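Local coordinates for protein aldehyde dehydrogenase A (PDB 2ILU) that catalyses the irreversible NAD(+)-dependent oxidation of L-lactaldehyde to L-lactate, and also oxidises glycolaldehyde to glycolate, at residues L150-P155 against K176-T181; S36-G41 against L204-G209. One frame throughout, in Å; residues are numbered along the deposited sequence.

Contact 1 (L150-P155 against K176-T181); sequences LPWNFP and KPSEFT. With NDP (NADPH dihydro-nicotinamide-adenine-dinucleotide phosphate), chain D.
Pro151, Ser178 and Thr181 share one bridging water: it donates to Pro151 O at 3.2 Å, accepts from Ser178 N at 2.7 Å and hydrogen-bonds Thr181 OG1. A direct backbone bond, Leu150 N to Lys176 O at 3.2 Å, ties the first residues of the two segments. They leave neighbouring parallel strands, 134-149 and 172-176, which helix 155-168 connects as a beta-alpha-beta crossover of the NAD-binding domain; the cofactor lies against the loops at the strand ends. Lys176 bends back at its third and fourth torsions (78° and 58°), which carries NZ to Pro177 O at 2.7 Å. Lys176 NZ also donates to NDP O3B, an adenosine ribose hydroxyl of the bound NADPH, at 3.0 Å. Ser178 OG accepts from Phe180 N, forming an ST turn at the start of the type I beta turn 178-181, and lies off the edge of the Trp152 ring, near its plane. At the end of the turn, Thr181 CG2 packs on Trp152 CB at 3.5 Å, while the Thr181 side chain crosses Pro155 at about a right angle. The Phe180 and Trp152 rings meet obliquely, planes 68° apart, beside the cofactor. Glu179 N donates to O1X of the 2'-phosphate at 2.7 Å.

Contact 2 (S36-G41 against L204-G209); sequences SRIPDG and LVLGRG. With NDP (NADPH dihydro-nicotinamide-adenine-dinucleotide phosphate), chain D.
Asp40 swings CG anti to its own backbone nitrogen (chi1 -175°), while the Arg208 chain folds at its third torsion (-65°), and the two side chains cross at a slant with their charged ends brought together. Arg208 NE donates to Asp40 OD1 at 3.0 Å, nearly within the guanidinium plane, and meets the lone pair on the side of the other carboxylate oxygen. The carboxylate and guanidinium planes are only 17° apart, a nearly coplanar salt bridge made through NE. A water joins the two segments beside the salt bridge: it accepts from Arg208 N at 2.8 Å, donates to Gly41 O, also at 2.8 Å, and weakly to Asp40 OD1. Asp40 is the centre of an inverse gamma turn directly after strand 34-39. On the apolar side, Leu206 enters the corner formed by Ile38 and Pro39: its CB lies 3.7 Å from Pro39 CG, and its CD1 is 4.0 Å from Ile38 CG2. Arg208 is the N-cap of helix 209-218, and Gly209 N donates to phosphate oxygen O2X of the NADPH at 2.6 Å; the helix start probably favours that negative charge, although NAD(+) itself lacks this 2'-phosphate. Strand 34-39 runs between strands 5-11 and 23-27, whose Ile24 touches Asp40 and Arg208, while Ile186 of helix 183-195 packs on Leu206.

Overall arrangement
Both contacts are largely buried, but contact 1 lies about 9 Å from the chain centre and contact 2 about 20 Å, their own centres being about 11 Å apart. Contact 1, nested in sequence inside the loop closed by contact 2, joins two loops that follow parallel strands; contact 2 joins a strand of the small N-terminal sheet to the loop leading into helix 209-218. Each has a bridging water, but the inner one adds a direct backbone bond and an oblique aromatic pair, whereas the outer one adds a salt bridge between partly exposed residues and an aliphatic cluster. Pro177 packs on Leu206 and Glu179 on Arg208, and 176-181 and 204-209 both bind the 2'-phosphate through backbone nitrogens.

Contact 1 (L150-P155 against K176-T181)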
loop_
_atom_site.group_PDB
_atom_site.type_symbol
_atom_site.label_atom_id
_atom_site.label_comp_id
_atom_site.label_asym_id
_atom_site.label_seq_id
_atom_site.Cartn_x
_atom_site.Cartn_y
_atom_site.Cartn_z
ATOM N N LEU A 150 30.987 -0.345 6.572
ATOM C CA LEU A 150 30.617 -0.939 7.854
ATOM C C LEU A 150 31.502 -0.636 9.066
ATOM O O LEU A 150 32.674 -0.338 8.898
ATOM C CB LEU A 150 30.536 -2.448 7.695
ATOM C CG LEU A 150 30.120 -2.931 6.307
ATOM C CD1 LEU A 150 30.168 -4.455 6.294
ATOM C CD2 LEU A 150 28.727 -2.410 5.946
ATOM N N PRO A 151 30.938 -0.721 10.279
ATOM C CA PRO A 151 31.612 -0.482 11.554
ATOM C C PRO A 151 32.055 -1.856 12.146
ATOM O O PRO A 151 31.782 -2.874 11.512
ATOM C CB PRO A 151 30.519 0.163 12.373
ATOM C CG PRO A 151 29.352 -0.665 11.990
ATOM C CD PRO A 151 29.482 -0.779 10.482
ATOM N N TRP A 152 32.709 -1.882 13.304
ATOM C CA TRP A 152 33.136 -3.162 13.886
ATOM C C TRP A 152 32.024 -3.917 14.653
ATOM O O TRP A 152 32.161 -5.122 14.876
ATOM C CB TRP A 152 34.342 -2.970 14.817
ATOM C CG TRP A 152 34.167 -1.855 15.774
ATOM C CD1 TRP A 152 34.556 -0.568 15.592
ATOM C CD2 TRP A 152 33.439 -1.887 17.006
ATOM N NE1 TRP A 152 34.109 0.217 16.625
ATOM C CE2 TRP A 152 33.417 -0.565 17.510
ATOM C CE3 TRP A 152 32.796 -2.901 17.733
ATOM C CZ2 TRP A 152 32.775 -0.224 18.708
ATOM C CZ3 TRP A 152 32.156 -2.565 18.925
ATOM C CH2 TRP A 152 32.151 -1.234 19.398
ATOM N N ASN A 153 30.970 -3.208 15.047
ATOM C CA ASN A 153 29.862 -3.826 15.758
ATOM C C ASN A 153 28.899 -4.537 14.781
ATOM O O ASN A 153 28.479 -3.906 13.808
ATOM C CB ASN A 153 29.116 -2.770 16.573
ATOM C CG ASN A 153 28.546 -3.332 17.861
ATOM O OD1 ASN A 153 29.277 -3.901 18.679
ATOM N ND2 ASN A 153 27.236 -3.179 18.051
ATOM N N PHE A 154 28.574 -5.803 15.042
ATOM C CA PHE A 154 27.723 -6.570 14.136
ATOM C C PHE A 154 28.196 -6.474 12.673
ATOM O O PHE A 154 27.371 -6.370 11.760
ATOM C CB PHE A 154 26.278 -6.085 14.223
ATOM C CG PHE A 154 25.656 -6.316 15.555
ATOM C CD1 PHE A 154 25.519 -5.275 16.459
ATOM C CD2 PHE A 154 25.242 -7.591 15.924
ATOM C CE1 PHE A 154 24.978 -5.500 17.722
ATOM C CE2 PHE A 154 24.703 -7.828 17.182
ATOM C CZ PHE A 154 24.570 -6.783 18.084
ATOM N N PRO A 155 29.514 -6.539 12.447
ATOM C CA PRO A 155 30.055 -6.438 11.092
ATOM C C PRO A 155 29.520 -7.472 10.103
ATOM O O PRO A 155 29.207 -7.099 8.978
ATOM C CB PRO A 155 31.558 -6.549 11.315
ATOM C CG PRO A 155 31.633 -7.515 12.440
ATOM C CD PRO A 155 30.543 -7.033 13.379
ATOM N N LYS A 176 33.040 -1.838 2.167
ATOM C CA LYS A 176 34.321 -1.667 2.838
ATOM C C LYS A 176 34.144 -2.048 4.296
ATOM O O LYS A 176 33.646 -1.241 5.066
ATOM C CB LYS A 176 34.848 -0.233 2.794
ATOM C CG LYS A 176 36.267 -0.148 3.398
ATOM C CD LYS A 176 36.712 1.265 3.770
ATOM C CE LYS A 176 36.094 1.707 5.076
ATOM N NZ LYS A 176 36.457 0.760 6.158
ATOM N N PRO A 177 34.525 -3.269 4.673
ATOM C CA PRO A 177 34.360 -3.667 6.070
ATOM C C PRO A 177 35.142 -2.729 6.984
ATOM O O PRO A 177 35.872 -1.877 6.484
ATOM C CB PRO A 177 34.923 -5.079 6.089
ATOM C CG PRO A 177 36.018 -4.994 5.092
ATOM C CD PRO A 177 35.388 -4.216 3.952
ATOM N N SER A 178 34.959 -2.864 8.288
ATOM C CA SER A 178 35.711 -2.040 9.203
ATOM C C SER A 178 37.167 -2.496 9.290
ATOM O O SER A 178 37.439 -3.698 9.244
ATOM C CB SER A 178 35.106 -2.084 10.602
ATOM O OG SER A 178 36.052 -1.650 11.570
ATOM N N GLU A 179 38.062 -1.531 9.386
ATOM C CA GLU A 179 39.489 -1.761 9.505
ATOM C C GLU A 179 39.864 -2.726 10.661
ATOM O O GLU A 179 40.869 -3.422 10.558
ATOM C CB GLU A 179 40.139 -0.397 9.701
ATOM C CG GLU A 179 41.568 -0.373 10.104
ATOM C CD GLU A 179 41.937 0.988 10.643
ATOM O OE1 GLU A 179 41.692 1.995 9.935
ATOM O OE2 GLU A 179 42.460 1.053 11.779
ATOM N N PHE A 180 39.051 -2.756 11.716
ATOM C CA PHE A 180 39.281 -3.617 12.875
ATOM C C PHE A 180 38.611 -4.992 12.781
ATOM O O PHE A 180 39.003 -5.896 13.508
ATOM C CB PHE A 180 38.750 -2.959 14.145
ATOM C CG PHE A 180 39.132 -1.533 14.294
ATOM C CD1 PHE A 180 40.459 -1.173 14.505
ATOM C CD2 PHE A 180 38.165 -0.532 14.185
ATOM C CE1 PHE A 180 40.823 0.175 14.602
ATOM C CE2 PHE A 180 38.513 0.811 14.280
ATOM C CZ PHE A 180 39.843 1.170 14.488
ATOM N N THR A 181 37.610 -5.124 11.922
ATOM C CA THR A 181 36.893 -6.380 11.785
ATOM C C THR A 181 36.632 -6.808 10.327
ATOM O O THR A 181 35.486 -7.073 9.968
ATOM C CB THR A 181 35.539 -6.299 12.518
ATOM O OG1 THR A 181 34.769 -5.218 11.979
ATOM C CG2 THR A 181 35.755 -6.064 14.009
HETATM P PA NDP D . 33.047 4.852 12.908
HETATM O O1A NDP D . 32.324 6.141 12.876
HETATM O O2A NDP D . 34.455 4.836 13.332
HETATM O O5B NDP D . 32.860 4.268 11.470
HETATM C C5B NDP D . 33.391 2.971 11.173
HETATM C C4B NDP D . 33.193 2.705 9.686
HETATM O O4B NDP D . 33.136 4.056 9.051
HETATM C C3B NDP D . 34.433 2.070 9.150
HETATM O O3B NDP D . 34.158 1.397 7.914
HETATM C C2B NDP D . 35.291 3.278 8.996
HETATM O O2B NDP D . 36.561 3.072 8.453
HETATM C C1B NDP D . 34.351 4.198 8.254
HETATM N N9A NDP D . 34.761 5.605 8.285
HETATM C C8A NDP D . 35.402 6.252 9.331
HETATM N N7A NDP D . 35.741 7.506 9.050
HETATM C C5A NDP D . 35.304 7.683 7.782
HETATM C C6A NDP D . 35.365 8.819 6.918
HETATM N N6A NDP D . 35.923 9.971 7.274
HETATM N N1A NDP D . 34.812 8.659 5.672
HETATM C C2A NDP D . 34.236 7.503 5.276
HETATM N N3A NDP D . 34.128 6.363 6.025
HETATM C C4A NDP D . 34.682 6.511 7.290
HETATM O O3 NDP D . 32.201 3.801 13.795
HETATM P PN NDP D . 32.487 2.518 14.686
HETATM O O1N NDP D . 33.611 1.754 14.088
HETATM O O2N NDP D . 31.169 1.826 14.795
HETATM O O5D NDP D . 32.852 3.036 16.173
HETATM C C5D NDP D . 33.851 4.060 16.437
HETATM C C4D NDP D . 35.194 3.444 16.744
HETATM O O4D NDP D . 36.184 3.822 15.732
HETATM C C3D NDP D . 35.848 3.846 18.078
HETATM O O3D NDP D . 35.282 3.236 19.207
HETATM C C2D NDP D . 37.315 3.533 17.812
HETATM O O2D NDP D . 37.564 2.162 18.125
HETATM C C1D NDP D . 37.479 3.870 16.320
HETATM N N1N NDP D . 38.124 5.224 16.060
HETATM C C2N NDP D . 39.504 5.283 15.946
HETATM C C3N NDP D . 40.182 6.482 15.708
HETATM C C7N NDP D . 41.706 6.554 15.581
HETATM O O7N NDP D . 42.411 6.001 16.430
HETATM N N7N NDP D . 42.189 7.226 14.519
HETATM C C4N NDP D . 39.411 7.705 15.579
HETATM C C5N NDP D . 38.000 7.643 15.696
HETATM C C6N NDP D . 37.353 6.435 15.932
HETATM P P2B NDP D . 37.742 2.472 9.393
HETATM O O1X NDP D . 37.342 1.079 9.767
HETATM O O2X NDP D . 38.943 2.585 8.497
HETATM O O3X NDP D . 37.828 3.395 10.583
HETATM O O HOH W 1 33.163 -4.636 9.219
#

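Contact 2 (S36-G41 against L204-G209)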
loop_
_atom_site.group_PDB
_atom_site.type_symbol
_atom_site.label_atom_id
_atom_site.label_comp_id
_atom_site.label_asym_id
_atom_site.label_seq_id
_atom_site.Cartn_x
_atom_site.Cartn_y
_atom_site.Cartn_z
ATOM N N SER A 36 45.693 -11.247 11.646
ATOM C CA SER A 36 45.728 -11.168 10.197
ATOM C C SER A 36 46.076 -9.773 9.715
ATOM O O SER A 36 46.134 -8.860 10.533
ATOM C CB SER A 36 44.380 -11.572 9.591
ATOM O OG SER A 36 43.446 -10.506 9.668
ATOM N N ARG A 37 46.305 -9.627 8.419
ATOM C CA ARG A 37 46.630 -8.337 7.847
ATOM C C ARG A 37 45.826 -8.003 6.579
ATOM O O ARG A 37 45.602 -8.887 5.743
ATOM C CB ARG A 37 48.124 -8.259 7.518
ATOM C CG ARG A 37 49.014 -7.814 8.671
ATOM C CD ARG A 37 50.459 -7.586 8.200
ATOM N NE ARG A 37 51.272 -8.804 8.211
ATOM C CZ ARG A 37 51.975 -9.231 9.259
ATOM N NH1 ARG A 37 51.978 -8.541 10.395
ATOM N NH2 ARG A 37 52.679 -10.350 9.173
ATOM N N ILE A 38 45.390 -6.755 6.467
ATOM C CA ILE A 38 44.663 -6.322 5.295
ATOM C C ILE A 38 45.348 -5.130 4.607
ATOM O O ILE A 38 45.965 -4.295 5.275
ATOM C CB ILE A 38 43.197 -5.942 5.620
ATOM C CG1 ILE A 38 43.159 -4.741 6.560
ATOM C CG2 ILE A 38 42.484 -7.131 6.226
ATOM C CD1 ILE A 38 41.791 -4.141 6.710
ATOM N N PRO A 39 45.259 -5.061 3.282
ATOM C CA PRO A 39 45.878 -3.967 2.544
ATOM C C PRO A 39 45.424 -2.587 3.026
ATOM O O PRO A 39 44.311 -2.460 3.525
ATOM C CB PRO A 39 45.441 -4.240 1.109
ATOM C CG PRO A 39 44.138 -4.974 1.274
ATOM C CD PRO A 39 44.460 -5.916 2.388
ATOM N N ASP A 40 46.299 -1.596 2.910
ATOM C CA ASP A 40 45.957 -0.232 3.270
ATOM C C ASP A 40 45.436 0.461 2.005
ATOM O O ASP A 40 46.002 1.463 1.562
ATOM C CB ASP A 40 47.186 0.509 3.806
ATOM C CG ASP A 40 46.852 1.901 4.322
ATOM O OD1 ASP A 40 46.085 2.012 5.300
ATOM O OD2 ASP A 40 47.355 2.892 3.750
ATOM N N GLY A 41 44.400 -0.147 1.430
ATOM C CA GLY A 41 43.782 0.328 0.208
ATOM C C GLY A 41 43.641 1.814 0.015
ATOM O O GLY A 41 43.528 2.585 0.966
ATOM N N LEU A 204 34.360 -6.348 -2.569
ATOM C CA LEU A 204 34.858 -6.052 -1.239
ATOM C C LEU A 204 36.209 -5.326 -1.277
ATOM O O LEU A 204 37.157 -5.869 -1.842
ATOM C CB LEU A 204 35.001 -7.348 -0.442
ATOM C CG LEU A 204 35.409 -7.192 1.022
ATOM C CD1 LEU A 204 34.194 -6.819 1.852
ATOM C CD2 LEU A 204 36.002 -8.499 1.519
ATOM N N VAL A 205 36.291 -4.127 -0.720
ATOM C CA VAL A 205 37.559 -3.413 -0.727
ATOM C C VAL A 205 38.073 -3.073 0.677
ATOM O O VAL A 205 37.357 -2.443 1.449
ATOM C CB VAL A 205 37.483 -2.119 -1.592
ATOM C CG1 VAL A 205 37.242 -2.483 -3.047
ATOM C CG2 VAL A 205 36.382 -1.199 -1.088
ATOM N N LEU A 206 39.290 -3.500 0.985
ATOM C CA LEU A 206 39.879 -3.271 2.295
ATOM C C LEU A 206 40.702 -1.978 2.418
ATOM O O LEU A 206 41.320 -1.564 1.443
ATOM C CB LEU A 206 40.737 -4.483 2.661
ATOM C CG LEU A 206 39.918 -5.764 2.530
ATOM C CD1 LEU A 206 40.804 -6.984 2.654
ATOM C CD2 LEU A 206 38.853 -5.758 3.599
ATOM N N GLY A 207 40.699 -1.375 3.599
ATOM C CA GLY A 207 41.432 -0.141 3.810
ATOM C C GLY A 207 40.822 0.691 4.922
ATOM O O GLY A 207 39.994 0.208 5.694
ATOM N N ARG A 208 41.238 1.945 5.010
ATOM C CA ARG A 208 40.728 2.848 6.032
ATOM C C ARG A 208 39.545 3.715 5.559
ATOM O O ARG A 208 39.388 3.895 4.352
ATOM C CB ARG A 208 41.865 3.742 6.545
ATOM C CG ARG A 208 42.932 2.966 7.314
ATOM C CD ARG A 208 44.117 3.820 7.773
ATOM N NE ARG A 208 44.885 4.350 6.651
ATOM C CZ ARG A 208 44.820 5.609 6.226
ATOM N NH1 ARG A 208 44.021 6.480 6.837
ATOM N NH2 ARG A 208 45.546 5.993 5.181
ATOM N N GLY A 209 38.745 4.228 6.492
ATOM C CA GLY A 209 37.606 5.055 6.134
ATOM C C GLY A 209 37.999 6.333 5.420
ATOM O O GLY A 209 37.374 6.715 4.424
HETATM P PA NDP D . 33.047 4.852 12.908
HETATM O O1A NDP D . 32.324 6.141 12.876
HETATM O O2A NDP D . 34.455 4.836 13.332
HETATM O O5B NDP D . 32.860 4.268 11.470
HETATM C C5B NDP D . 33.391 2.971 11.173
HETATM C C4B NDP D . 33.193 2.705 9.686
HETATM O O4B NDP D . 33.136 4.056 9.051
HETATM C C3B NDP D . 34.433 2.070 9.150
HETATM O O3B NDP D . 34.158 1.397 7.914
HETATM C C2B NDP D . 35.291 3.278 8.996
HETATM O O2B NDP D . 36.561 3.072 8.453
HETATM C C1B NDP D . 34.351 4.198 8.254
HETATM N N9A NDP D . 34.761 5.605 8.285
HETATM C C8A NDP D . 35.402 6.252 9.331
HETATM N N7A NDP D . 35.741 7.506 9.050
HETATM C C5A NDP D . 35.304 7.683 7.782
HETATM C C6A NDP D . 35.365 8.819 6.918
HETATM N N6A NDP D . 35.923 9.971 7.274
HETATM N N1A NDP D . 34.812 8.659 5.672
HETATM C C2A NDP D . 34.236 7.503 5.276
HETATM N N3A NDP D . 34.128 6.363 6.025
HETATM C C4A NDP D . 34.682 6.511 7.290
HETATM O O3 NDP D . 32.201 3.801 13.795
HETATM P PN NDP D . 32.487 2.518 14.686
HETATM O O1N NDP D . 33.611 1.754 14.088
HETATM O O2N NDP D . 31.169 1.826 14.795
HETATM O O5D NDP D . 32.852 3.036 16.173
HETATM C C5D NDP D . 33.851 4.060 16.437
HETATM C C4D NDP D . 35.194 3.444 16.744
HETATM O O4D NDP D . 36.184 3.822 15.732
HETATM C C3D NDP D . 35.848 3.846 18.078
HETATM O O3D NDP D . 35.282 3.236 19.207
HETATM C C2D NDP D . 37.315 3.533 17.812
HETATM O O2D NDP D . 37.564 2.162 18.125
HETATM C C1D NDP D . 37.479 3.870 16.320
HETATM N N1N NDP D . 38.124 5.224 16.060
HETATM C C2N NDP D . 39.504 5.283 15.946
HETATM C C3N NDP D . 40.182 6.482 15.708
HETATM C C7N NDP D . 41.706 6.554 15.581
HETATM O O7N NDP D . 42.411 6.001 16.430
HETATM N N7N NDP D . 42.189 7.226 14.519
HETATM C C4N NDP D . 39.411 7.705 15.579
HETATM C C5N NDP D . 38.000 7.643 15.696
HETATM C C6N NDP D . 37.353 6.435 15.932
HETATM P P2B NDP D . 37.742 2.472 9.393
HETATM O O1X NDP D . 37.342 1.079 9.767
HETATM O O2X NDP D . 38.943 2.585 8.497
HETATM O O3X NDP D . 37.828 3.395 10.583
HETATM O O HOH W 2 43.628 2.557 3.762
#